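Local coordinates for pseudoalteromonas arctica PAMC 21717 (Pseudoalteromonas arctica, PDB 5YL7), which hydrolyses peptide bonds as a cold-active, calcium-binding serine protease of the subtilase family from a psychrophilic bacterium, at residues S1-D5 with P24-D28; R7-H13 with S255-L259; V121-A125 with G289-L293; I309-T313 with A333-A338. All coordinates share one frame; numbering follows the deposited sequence.

Contact 1 of 4, residues S1-D5 with P24-D28; sequences STPND and PTAWD. With CA (calcium ion), chain C.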
loop_
_atom_site.group_PDB
_atom_site.type_symbol
_atom_site.label_atom_id
_atom_site.label_comp_id
_atom_site.label_asym_id
_atom_site.label_seq_id
_atom_site.Cartn_x
_atom_site.Cartn_y
_atom_site.Cartn_z
ATOM N N SER A 1 -5.526 -18.021 13.382
ATOM C CA SER A 1 -4.532 -18.904 12.870
ATOM C C SER A 1 -3.225 -18.273 12.681
ATOM O O SER A 1 -3.184 -17.028 12.496
ATOM C CB SER A 1 -4.973 -19.485 11.564
ATOM O OG SER A 1 -5.325 -18.514 10.622
ATOM N N THR A 2 -2.125 -18.960 12.724
ATOM C CA THR A 2 -0.778 -18.457 12.566
ATOM C C THR A 2 -0.207 -19.164 11.385
ATOM O O THR A 2 -0.135 -20.392 11.380
ATOM C CB THR A 2 0.128 -18.767 13.819
ATOM O OG1 THR A 2 -0.477 -18.095 14.959
ATOM C CG2 THR A 2 1.487 -18.271 13.645
ATOM N N PRO A 3 0.248 -18.493 10.340
ATOM C CA PRO A 3 0.856 -19.202 9.258
ATOM C C PRO A 3 2.212 -19.783 9.531
ATOM O O PRO A 3 2.849 -19.396 10.445
ATOM C CB PRO A 3 0.847 -18.201 8.153
ATOM C CG PRO A 3 0.966 -16.944 8.816
ATOM C CD PRO A 3 0.194 -17.037 10.138
ATOM N N ASN A 4 2.595 -20.655 8.617
ATOM C CA ASN A 4 3.843 -21.338 8.770
ATOM C C ASN A 4 5.095 -20.725 8.158
ATOM O O ASN A 4 6.211 -21.151 8.267
ATOM C CB ASN A 4 3.697 -22.793 8.234
ATOM C CG ASN A 4 3.715 -22.876 6.773
ATOM O OD1 ASN A 4 3.996 -21.938 6.010
ATOM N ND2 ASN A 4 3.620 -24.127 6.271
ATOM N N ASP A 5 4.894 -19.481 7.621
ATOM C CA ASP A 5 6.005 -18.845 6.966
ATOM C C ASP A 5 7.143 -18.551 7.951
ATOM O O ASP A 5 6.863 -17.986 9.003
ATOM C CB ASP A 5 5.491 -17.569 6.253
ATOM C CG ASP A 5 4.333 -17.868 5.349
ATOM O OD1 ASP A 5 3.237 -18.073 5.878
ATOM O OD2 ASP A 5 4.476 -17.993 4.116
ATOM N N PRO A 24 -3.923 -12.651 13.490
ATOM C CA PRO A 24 -4.230 -14.096 13.600
ATOM C C PRO A 24 -5.670 -14.404 13.863
ATOM O O PRO A 24 -6.220 -15.361 13.184
ATOM C CB PRO A 24 -3.286 -14.493 14.757
ATOM C CG PRO A 24 -2.063 -13.635 14.561
ATOM C CD PRO A 24 -2.691 -12.278 14.192
ATOM N N THR A 25 -6.361 -13.714 14.709
ATOM C CA THR A 25 -7.730 -13.942 14.936
ATOM C C THR A 25 -8.609 -13.604 13.753
ATOM O O THR A 25 -9.600 -14.243 13.389
ATOM C CB THR A 25 -8.248 -13.167 16.225
ATOM O OG1 THR A 25 -7.545 -13.809 17.288
ATOM C CG2 THR A 25 -9.786 -13.290 16.341
ATOM N N ALA A 26 -8.235 -12.487 13.017
ATOM C CA ALA A 26 -8.973 -12.170 11.817
ATOM C C ALA A 26 -8.949 -13.282 10.779
ATOM O O ALA A 26 -9.979 -13.551 10.144
ATOM C CB ALA A 26 -8.412 -10.863 11.227
ATOM N N TRP A 27 -7.772 -13.852 10.612
ATOM C CA TRP A 27 -7.567 -14.934 9.607
ATOM C C TRP A 27 -8.404 -16.175 9.919
ATOM O O TRP A 27 -8.616 -16.965 8.968
ATOM C CB TRP A 27 -6.124 -15.246 9.526
ATOM C CG TRP A 27 -5.250 -14.159 8.847
ATOM C CD1 TRP A 27 -5.617 -13.314 7.836
ATOM C CD2 TRP A 27 -3.896 -13.924 9.107
ATOM N NE1 TRP A 27 -4.553 -12.587 7.477
ATOM C CE2 TRP A 27 -3.455 -12.912 8.206
ATOM C CE3 TRP A 27 -2.943 -14.434 10.020
ATOM C CZ2 TRP A 27 -2.161 -12.482 8.169
ATOM C CZ3 TRP A 27 -1.706 -13.989 10.032
ATOM C CH2 TRP A 27 -1.295 -12.939 9.094
ATOM N N ASP A 28 -8.909 -16.372 11.139
ATOM C CA ASP A 28 -9.876 -17.464 11.394
ATOM C C ASP A 28 -11.098 -17.305 10.575
ATOM O O ASP A 28 -11.864 -18.302 10.403
ATOM C CB ASP A 28 -10.154 -17.485 12.908
ATOM C CG ASP A 28 -9.003 -17.974 13.687
ATOM O OD1 ASP A 28 -8.139 -18.700 13.174
ATOM O OD2 ASP A 28 -8.886 -17.510 14.896
HETATM CA CA CA C . 5.407 -16.919 2.237
HETATM O O HOH W 1 -7.080 -19.351 8.907
#
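The N-terminal arm of this subtilase begins against the short helix 23-27, where S1 meets P24, W27 and D28, and runs on to a calcium site at D5. The terminal nitrogen S1 N makes two bonds: a salt bridge to D28 OD1 at 2.7 Å, reaching that oxygen from above the carboxylate plane, and a hydrogen bond to the backbone P24 O at 2.8 Å, again from above the plane, here of the carbonyl. With its hydroxyl between the backbone N and the carbonyl carbon (chi1 54°), S1 sets OG 3.5 Å from W27 CB, and one water joins S1 OG to W27 O. The carbonyl oxygen S1 O lies at the edge of the indole, in its plane, 3.6 Å from W27 CE3. Further along, the P3 ring crosses the W27 side chain at about a right angle, with P3 CD 3.6 Å from W27 CZ3. The other end of the indole is held from elsewhere, W27 NE1 donating to V121 O. At the far end of the arm D5 OD2 binds the calcium ion at 2.4 Å, together with D49, V111, N114, E116 and V118. Because the amino group itself is the cation, D28 is likely to stabilise its protonated form, and the arm is held at one end by charge and at the other by metal.

Contact 2 of 4, residues R7-H13 with S255-L259; sequences RFDDQWH and SEGVL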
loop_
_atom_site.group_PDB
_atom_site.type_symbol
_atom_site.label_atom_id
_atom_site.label_comp_id
_atom_site.label_asym_id
_atom_site.label_seq_id
_atom_site.Cartn_x
_atom_site.Cartn_y
_atom_site.Cartn_z
ATOM N N ARG A 7 9.515 -16.369 8.260
ATOM C CA ARG A 7 9.716 -15.007 8.712
ATOM C C ARG A 7 8.509 -14.371 9.392
ATOM O O ARG A 7 8.590 -13.184 9.771
ATOM C CB ARG A 7 10.208 -14.128 7.557
ATOM C CG ARG A 7 11.471 -14.603 6.922
ATOM C CD ARG A 7 12.631 -14.591 7.807
ATOM N NE ARG A 7 13.055 -13.279 8.185
ATOM C CZ ARG A 7 13.822 -12.472 7.518
ATOM N NH1 ARG A 7 14.264 -12.737 6.298
ATOM N NH2 ARG A 7 14.143 -11.281 8.060
ATOM N N PHE A 8 7.406 -15.046 9.564
ATOM C CA PHE A 8 6.227 -14.493 10.248
ATOM C C PHE A 8 6.570 -13.927 11.560
ATOM O O PHE A 8 6.109 -12.836 11.913
ATOM C CB PHE A 8 5.127 -15.530 10.368
ATOM C CG PHE A 8 3.922 -15.016 11.079
ATOM C CD1 PHE A 8 3.001 -14.164 10.494
ATOM C CD2 PHE A 8 3.754 -15.364 12.407
ATOM C CE1 PHE A 8 1.940 -13.703 11.255
ATOM C CE2 PHE A 8 2.714 -14.915 13.130
ATOM C CZ PHE A 8 1.810 -14.091 12.574
ATOM N N ASP A 9 7.392 -14.594 12.369
ATOM C CA ASP A 9 7.670 -14.066 13.665
ATOM C C ASP A 9 8.397 -12.725 13.646
ATOM O O ASP A 9 8.275 -11.916 14.583
ATOM C CB ASP A 9 8.534 -15.065 14.535
ATOM C CG ASP A 9 7.711 -16.221 15.066
ATOM O OD1 ASP A 9 6.449 -16.294 14.956
ATOM O OD2 ASP A 9 8.415 -17.142 15.533
ATOM N N ASP A 10 9.155 -12.446 12.585
ATOM C CA ASP A 10 9.796 -11.161 12.394
ATOM C C ASP A 10 8.771 -10.046 11.992
ATOM O O ASP A 10 9.092 -8.872 12.135
ATOM C CB ASP A 10 10.917 -11.239 11.307
ATOM C CG ASP A 10 12.148 -12.062 11.710
ATOM O OD1 ASP A 10 12.405 -12.051 12.926
ATOM O OD2 ASP A 10 12.731 -12.699 10.833
ATOM N N GLN A 11 7.606 -10.469 11.545
ATOM C CA GLN A 11 6.575 -9.517 11.116
ATOM C C GLN A 11 5.707 -9.151 12.312
ATOM O O GLN A 11 4.541 -9.373 12.411
ATOM C CB GLN A 11 5.737 -10.136 9.973
ATOM C CG GLN A 11 6.584 -10.331 8.726
ATOM C CD GLN A 11 5.815 -10.842 7.562
ATOM O OE1 GLN A 11 5.310 -11.978 7.543
ATOM N NE2 GLN A 11 5.647 -9.976 6.539
ATOM N N TRP A 12 6.388 -8.414 13.243
ATOM C CA TRP A 12 5.754 -7.971 14.494
ATOM C C TRP A 12 4.454 -7.215 14.259
ATOM O O TRP A 12 3.520 -7.209 15.059
ATOM C CB TRP A 12 6.731 -7.086 15.306
ATOM C CG TRP A 12 7.261 -5.903 14.561
ATOM C CD1 TRP A 12 8.388 -5.788 13.866
ATOM C CD2 TRP A 12 6.577 -4.626 14.421
ATOM N NE1 TRP A 12 8.468 -4.575 13.258
ATOM C CE2 TRP A 12 7.356 -3.842 13.579
ATOM C CE3 TRP A 12 5.392 -4.077 14.916
ATOM C CZ2 TRP A 12 6.973 -2.531 13.184
ATOM C CZ3 TRP A 12 5.031 -2.791 14.516
ATOM C CH2 TRP A 12 5.819 -2.039 13.688
ATOM N N HIS A 13 4.480 -6.500 13.117
ATOM C CA HIS A 13 3.412 -5.635 12.699
ATOM C C HIS A 13 2.093 -6.354 12.403
ATOM O O HIS A 13 1.050 -5.753 12.303
ATOM C CB HIS A 13 3.877 -4.749 11.558
ATOM C CG HIS A 13 4.705 -5.451 10.550
ATOM N ND1 HIS A 13 4.143 -6.029 9.417
ATOM C CD2 HIS A 13 6.057 -5.750 10.513
ATOM C CE1 HIS A 13 5.160 -6.657 8.781
ATOM N NE2 HIS A 13 6.324 -6.506 9.384
ATOM N N SER A 255 15.318 -4.178 11.868
ATOM C CA SER A 255 14.233 -5.046 12.085
ATOM C C SER A 255 13.059 -4.456 12.837
ATOM O O SER A 255 12.007 -5.091 12.992
ATOM C CB SER A 255 14.661 -6.387 12.628
ATOM O OG SER A 255 15.249 -6.158 13.930
ATOM N N GLU A 256 13.260 -3.233 13.349
ATOM C CA GLU A 256 12.114 -2.456 13.860
ATOM C C GLU A 256 11.167 -2.015 12.726
ATOM O O GLU A 256 10.038 -1.553 12.975
ATOM C CB GLU A 256 12.569 -1.207 14.618
ATOM C CG GLU A 256 13.318 -1.495 15.926
ATOM C CD GLU A 256 12.464 -2.138 16.909
ATOM O OE1 GLU A 256 11.603 -1.408 17.510
ATOM O OE2 GLU A 256 12.407 -3.339 17.073
ATOM N N GLY A 257 11.586 -2.131 11.454
ATOM C CA GLY A 257 10.721 -1.815 10.307
ATOM C C GLY A 257 9.705 -2.883 10.005
ATOM O O GLY A 257 9.562 -3.879 10.712
ATOM N N VAL A 258 9.103 -2.685 8.849
ATOM C CA VAL A 258 8.079 -3.599 8.311
ATOM C C VAL A 258 8.743 -4.517 7.286
ATOM O O VAL A 258 9.388 -4.033 6.346
ATOM C CB VAL A 258 6.891 -2.819 7.716
ATOM C CG1 VAL A 258 6.024 -3.718 6.884
ATOM C CG2 VAL A 258 6.136 -2.090 8.768
ATOM N N LEU A 259 8.667 -5.818 7.545
ATOM C CA LEU A 259 9.341 -6.807 6.683
ATOM C C LEU A 259 8.391 -7.289 5.576
ATOM O O LEU A 259 7.218 -7.563 5.797
ATOM C CB LEU A 259 9.692 -8.029 7.509
ATOM C CG LEU A 259 10.488 -9.133 6.835
ATOM C CD1 LEU A 259 11.847 -8.697 6.382
ATOM C CD2 LEU A 259 10.662 -10.351 7.717
HETATM O O HOH W 2 11.333 -7.738 13.412
#
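L259 is the main apolar contributor, presenting its branched end to R7 and D10. L259 CD2 lies over one face of the R7 guanidinium, 3.6 Å from R7 NH2, and also touches D10 CB. Q11 NE2 donates to L259 O at 3.0 Å (152° at the hydrogen), from above the carbonyl plane. The bond from W12 NE1 to G257 O, 2.9 Å long, is more bent at 139°, its acceptor tilted from the indole plane. The backbone L259 N donates to H13 NE2 at 3.1 Å from far out of the imidazole plane. V258 CG1 covers one face of the same imidazole in a CH-pi contact, 3.8 Å from the H13 ring centroid. W12 has its CG between the backbone N and the carbonyl carbon (chi1 56°), which brings the indole edge to G257 O and S255 O; W12 CZ2 also lies 3.2 Å from E256 O. Replacing W12 by a phenylalanine removes the donor to G257 O and would probably leave the 255-257 loop less firmly placed. In the next shell, R7 is bent back so that its NE meets the anti lone pair of D10 OD2 at 2.7 Å, in the guanidinium plane, a salt bridge that fixes the face offered to L259. A water donates to both D10 O and S255 O. H13 ND1 is bonded to H286 NE2 of helix 280-297, and Q11 OE1 receives A119 N. Centred on Q11, an inverse gamma turn precedes helix 12-15, and the arrangement fastens the N-terminal arm to the start of strand 258-263 in the antiparallel hairpin.

Contact 3 of 4, residues V121-A125 with G289-L293; sequences VAYNA and GVAAL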
loop_
_atom_site.group_PDB
_atom_site.type_symbol
_atom_site.label_atom_id
_atom_site.label_comp_id
_atom_site.label_asym_id
_atom_site.label_seq_id
_atom_site.Cartn_x
_atom_site.Cartn_y
_atom_site.Cartn_z
ATOM N N VAL A 121 -1.126 -9.643 4.514
ATOM C CA VAL A 121 -2.304 -9.338 5.313
ATOM C C VAL A 121 -3.529 -9.983 4.745
ATOM O O VAL A 121 -4.346 -10.543 5.499
ATOM C CB VAL A 121 -2.454 -7.800 5.392
ATOM C CG1 VAL A 121 -3.755 -7.431 6.067
ATOM C CG2 VAL A 121 -1.270 -7.194 6.140
ATOM N N ALA A 122 -3.749 -9.841 3.449
ATOM C CA ALA A 122 -4.895 -10.417 2.744
ATOM C C ALA A 122 -4.361 -11.451 1.788
ATOM O O ALA A 122 -4.438 -11.322 0.575
ATOM C CB ALA A 122 -5.728 -9.371 2.052
ATOM N N TYR A 123 -3.852 -12.573 2.352
ATOM C CA TYR A 123 -3.019 -13.496 1.616
ATOM C C TYR A 123 -3.786 -14.382 0.625
ATOM O O TYR A 123 -3.100 -15.017 -0.233
ATOM C CB TYR A 123 -2.137 -14.314 2.534
ATOM C CG TYR A 123 -2.846 -15.112 3.580
ATOM C CD1 TYR A 123 -3.474 -16.329 3.273
ATOM C CD2 TYR A 123 -2.860 -14.740 4.868
ATOM C CE1 TYR A 123 -4.045 -17.131 4.260
ATOM C CE2 TYR A 123 -3.446 -15.490 5.863
ATOM C CZ TYR A 123 -3.990 -16.698 5.528
ATOM O OH TYR A 123 -4.491 -17.508 6.568
ATOM N N ASN A 124 -5.100 -14.391 0.675
ATOM C CA ASN A 124 -5.893 -15.082 -0.400
ATOM C C ASN A 124 -6.545 -14.116 -1.361
ATOM O O ASN A 124 -7.238 -14.528 -2.254
ATOM C CB ASN A 124 -6.908 -16.033 0.223
ATOM C CG ASN A 124 -6.300 -17.301 0.734
ATOM O OD1 ASN A 124 -5.327 -17.809 0.226
ATOM N ND2 ASN A 124 -6.806 -17.732 1.877
ATOM N N ALA A 125 -6.234 -12.787 -1.225
ATOM C CA ALA A 125 -6.595 -11.821 -2.247
ATOM C C ALA A 125 -5.629 -11.952 -3.384
ATOM O O ALA A 125 -4.614 -12.635 -3.327
ATOM C CB ALA A 125 -6.606 -10.419 -1.666
ATOM N N GLY A 289 -5.020 -4.194 3.102
ATOM C CA GLY A 289 -5.298 -5.624 3.305
ATOM C C GLY A 289 -6.495 -5.832 4.185
ATOM O O GLY A 289 -7.314 -6.728 3.912
ATOM N N VAL A 290 -6.669 -5.076 5.278
ATOM C CA VAL A 290 -7.891 -5.205 6.080
ATOM C C VAL A 290 -9.100 -4.832 5.303
ATOM O O VAL A 290 -10.160 -5.495 5.482
ATOM C CB VAL A 290 -7.746 -4.499 7.451
ATOM C CG1 VAL A 290 -9.021 -4.651 8.268
ATOM C CG2 VAL A 290 -6.572 -5.074 8.226
ATOM N N ALA A 291 -9.041 -3.815 4.447
ATOM C CA ALA A 291 -10.177 -3.539 3.577
ATOM C C ALA A 291 -10.552 -4.752 2.730
ATOM O O ALA A 291 -11.771 -5.017 2.546
ATOM C CB ALA A 291 -9.846 -2.333 2.685
ATOM N N ALA A 292 -9.594 -5.497 2.233
ATOM C CA ALA A 292 -9.855 -6.731 1.531
ATOM C C ALA A 292 -10.453 -7.768 2.431
ATOM O O ALA A 292 -11.360 -8.526 1.939
ATOM C CB ALA A 292 -8.600 -7.245 0.810
ATOM N N LEU A 293 -10.035 -7.923 3.670
ATOM C CA LEU A 293 -10.662 -8.877 4.602
ATOM C C LEU A 293 -12.101 -8.495 4.767
ATOM O O LEU A 293 -13.013 -9.384 4.752
ATOM C CB LEU A 293 -9.945 -8.935 5.925
ATOM C CG LEU A 293 -8.468 -9.236 5.889
ATOM C CD1 LEU A 293 -7.928 -9.374 7.319
ATOM C CD2 LEU A 293 -8.154 -10.471 5.060
#
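The backbones come closest where A122, the first residue of a type I beta turn that ends at A125, lies 4.8 Å from G289 between CA atoms, the turn being closed by A125 N to A122 O. V121, just ahead of the turn, places CG1 anti to its backbone N (chi1 173°), and this branch presses directly on the helix backbone, 3.6 Å from G289 CA. A CB on residue 289 would collide with V121 CG1, so the glycine is what allows the valine to sit so close to the helix backbone. The same methyl meets V290 more loosely, V121 CG1 lying 4.3 Å from V290 CG2. A122 CB rests on the helix, touching G289 O at 3.6 Å and A292 CB at 3.8 Å. L293 CD2 also lies 4.0 Å from A122 CB and packs on V121 O at 3.8 Å. That carbonyl has a donor from helix 23-27, while G289 O is taken up inside its own helix by L293 N. L23 packs on both V121 and L293, and V290 turns to helices 303-312 and 331-338. No polar bond links the segments: G289, A122 and A292 let the loop entering strand 126-131 come close to helix 280-297, V121 and L293 pack around them, and the two buried carbonyls beside the methyl groups have donors of their own.

Contact 4 of 4, residues I309-T313 with A333-A338; sequences ILKST and AAVAAA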
loop_
_atom_site.group_PDB
_atom_site.type_symbol
_atom_site.label_atom_id
_atom_site.label_comp_id
_atom_site.label_asym_id
_atom_site.label_seq_id
_atom_site.Cartn_x
_atom_site.Cartn_y
_atom_site.Cartn_z
ATOM N N ILE A 309 -16.220 0.944 8.778
ATOM C CA ILE A 309 -15.830 -0.225 9.549
ATOM C C ILE A 309 -14.414 -0.094 10.010
ATOM O O ILE A 309 -14.102 -0.314 11.211
ATOM C CB ILE A 309 -16.051 -1.547 8.725
ATOM C CG1 ILE A 309 -17.526 -1.815 8.558
ATOM C CG2 ILE A 309 -15.378 -2.713 9.429
ATOM C CD1 ILE A 309 -17.865 -2.808 7.454
ATOM N N LEU A 310 -13.480 0.311 9.146
ATOM C CA LEU A 310 -12.063 0.482 9.521
ATOM C C LEU A 310 -11.968 1.475 10.654
ATOM O O LEU A 310 -11.246 1.252 11.642
ATOM C CB LEU A 310 -11.264 0.988 8.355
ATOM C CG LEU A 310 -10.961 -0.063 7.265
ATOM C CD1 LEU A 310 -10.454 0.646 5.981
ATOM C CD2 LEU A 310 -9.941 -1.112 7.702
ATOM N N LYS A 311 -12.626 2.634 10.545
ATOM C CA LYS A 311 -12.524 3.729 11.517
ATOM C C LYS A 311 -13.221 3.363 12.827
ATOM O O LYS A 311 -12.757 3.771 13.892
ATOM C CB LYS A 311 -13.113 4.996 10.979
ATOM C CG LYS A 311 -12.291 5.592 9.813
ATOM C CD LYS A 311 -12.866 6.924 9.268
ATOM C CE LYS A 311 -12.669 7.983 10.286
ATOM N NZ LYS A 311 -12.831 9.329 9.641
ATOM N N SER A 312 -14.317 2.630 12.746
ATOM C CA SER A 312 -15.147 2.423 13.949
ATOM C C SER A 312 -14.659 1.303 14.806
ATOM O O SER A 312 -15.157 1.151 15.926
ATOM C CB SER A 312 -16.601 2.201 13.547
ATOM O OG SER A 312 -17.171 3.204 12.735
ATOM N N THR A 313 -13.752 0.456 14.335
ATOM C CA THR A 313 -13.278 -0.732 15.036
ATOM C C THR A 313 -11.841 -0.680 15.467
ATOM O O THR A 313 -11.273 -1.676 15.864
ATOM C CB THR A 313 -13.548 -2.015 14.214
ATOM O OG1 THR A 313 -12.765 -1.943 13.015
ATOM C CG2 THR A 313 -15.012 -2.163 13.873
ATOM N N ALA A 333 -11.310 -7.092 14.855
ATOM C CA ALA A 333 -12.530 -6.355 15.123
ATOM C C ALA A 333 -13.240 -5.884 13.873
ATOM O O ALA A 333 -14.447 -5.846 13.766
ATOM C CB ALA A 333 -12.253 -5.193 16.069
ATOM N N ALA A 334 -12.456 -5.461 12.849
ATOM C CA ALA A 334 -12.997 -5.075 11.606
ATOM C C ALA A 334 -13.739 -6.221 10.890
ATOM O O ALA A 334 -14.805 -6.011 10.385
ATOM C CB ALA A 334 -11.870 -4.491 10.689
ATOM N N VAL A 335 -13.081 -7.402 10.873
ATOM C CA VAL A 335 -13.767 -8.558 10.246
ATOM C C VAL A 335 -15.024 -8.924 11.013
ATOM O O VAL A 335 -16.038 -9.201 10.352
ATOM C CB VAL A 335 -12.762 -9.672 10.115
ATOM C CG1 VAL A 335 -13.406 -11.040 9.892
ATOM C CG2 VAL A 335 -11.692 -9.366 9.084
ATOM N N ALA A 336 -14.980 -8.868 12.332
ATOM C CA ALA A 336 -16.188 -9.114 13.114
ATOM C C ALA A 336 -17.286 -8.162 12.767
ATOM O O ALA A 336 -18.483 -8.525 12.613
ATOM C CB ALA A 336 -15.883 -9.038 14.592
ATOM N N ALA A 337 -16.967 -6.887 12.600
ATOM C CA ALA A 337 -17.943 -5.892 12.243
ATOM C C ALA A 337 -18.472 -6.004 10.858
ATOM O O ALA A 337 -19.605 -5.553 10.582
ATOM C CB ALA A 337 -17.353 -4.456 12.470
ATOM N N ALA A 338 -17.727 -6.634 9.961
ATOM C CA ALA A 338 -18.183 -6.828 8.606
ATOM C C ALA A 338 -18.944 -8.160 8.475
ATOM O O ALA A 338 -19.434 -8.442 7.390
ATOM C CB ALA A 338 -16.951 -6.931 7.740
#
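I309 meets helix 331-338 with both of its branches. Its CG2, anti to the backbone N, lies 3.5 Å from A334 O and touches A337 CB at 4.0 Å, while the other branch runs on to place I309 CD1 4.2 Å from A338 CB. Between I309 and T313 the chain turns away from 333-338, and L310 packs instead on V290 and I294 of helix 280-297. T313 is the first residue to leave helical geometry, and it fills the space beside A333, A334 and A337. Its hydroxyl stands between the backbone N and the carbonyl carbon (chi1 65°), turned back to donate to I309 O at 2.8 Å, about 30° out of the carbonyl plane. The same I309 O also receives weak backbone bonds from S312 N and T313 N. While so engaged, T313 OG1 rests 3.4 Å from A334 CA, and T313 CG2 is directed at A337 CB, 3.6 Å away. A333 CB lies 3.7 Å from T313 O. A valine in place of T313 has no hydroxyl, which would probably leave I309 O with only the weak backbone donors and the end of helix 303-312 less firmly held. The alanines of 333-338 offer a smooth, small-residue surface, so the two C-terminal helices pack through methyl groups, and the one side-chain hydroxyl at the interface spends its proton within its own segment.

From the N terminus, contact 1 closes a short loop by bringing the first residues back to helix 23-27. Contact 2 starts inside that loop and ends far along the chain at 255-259, so the two cross; F8 packs on T2, P3 and W27 where they touch. Contact 3 opens after contact 1 has closed and crosses contact 2, running from the loop before strand 126-131 to helix 280-297. It meets contact 1 through W27 and V121. Contact 4 closes a local loop near the C terminus and comes after the others; V290 and L293 of contact 3 pack on L310, A334 and V335. Together they join the N-terminal arm, the 258-277 hairpin and the C-terminal helices.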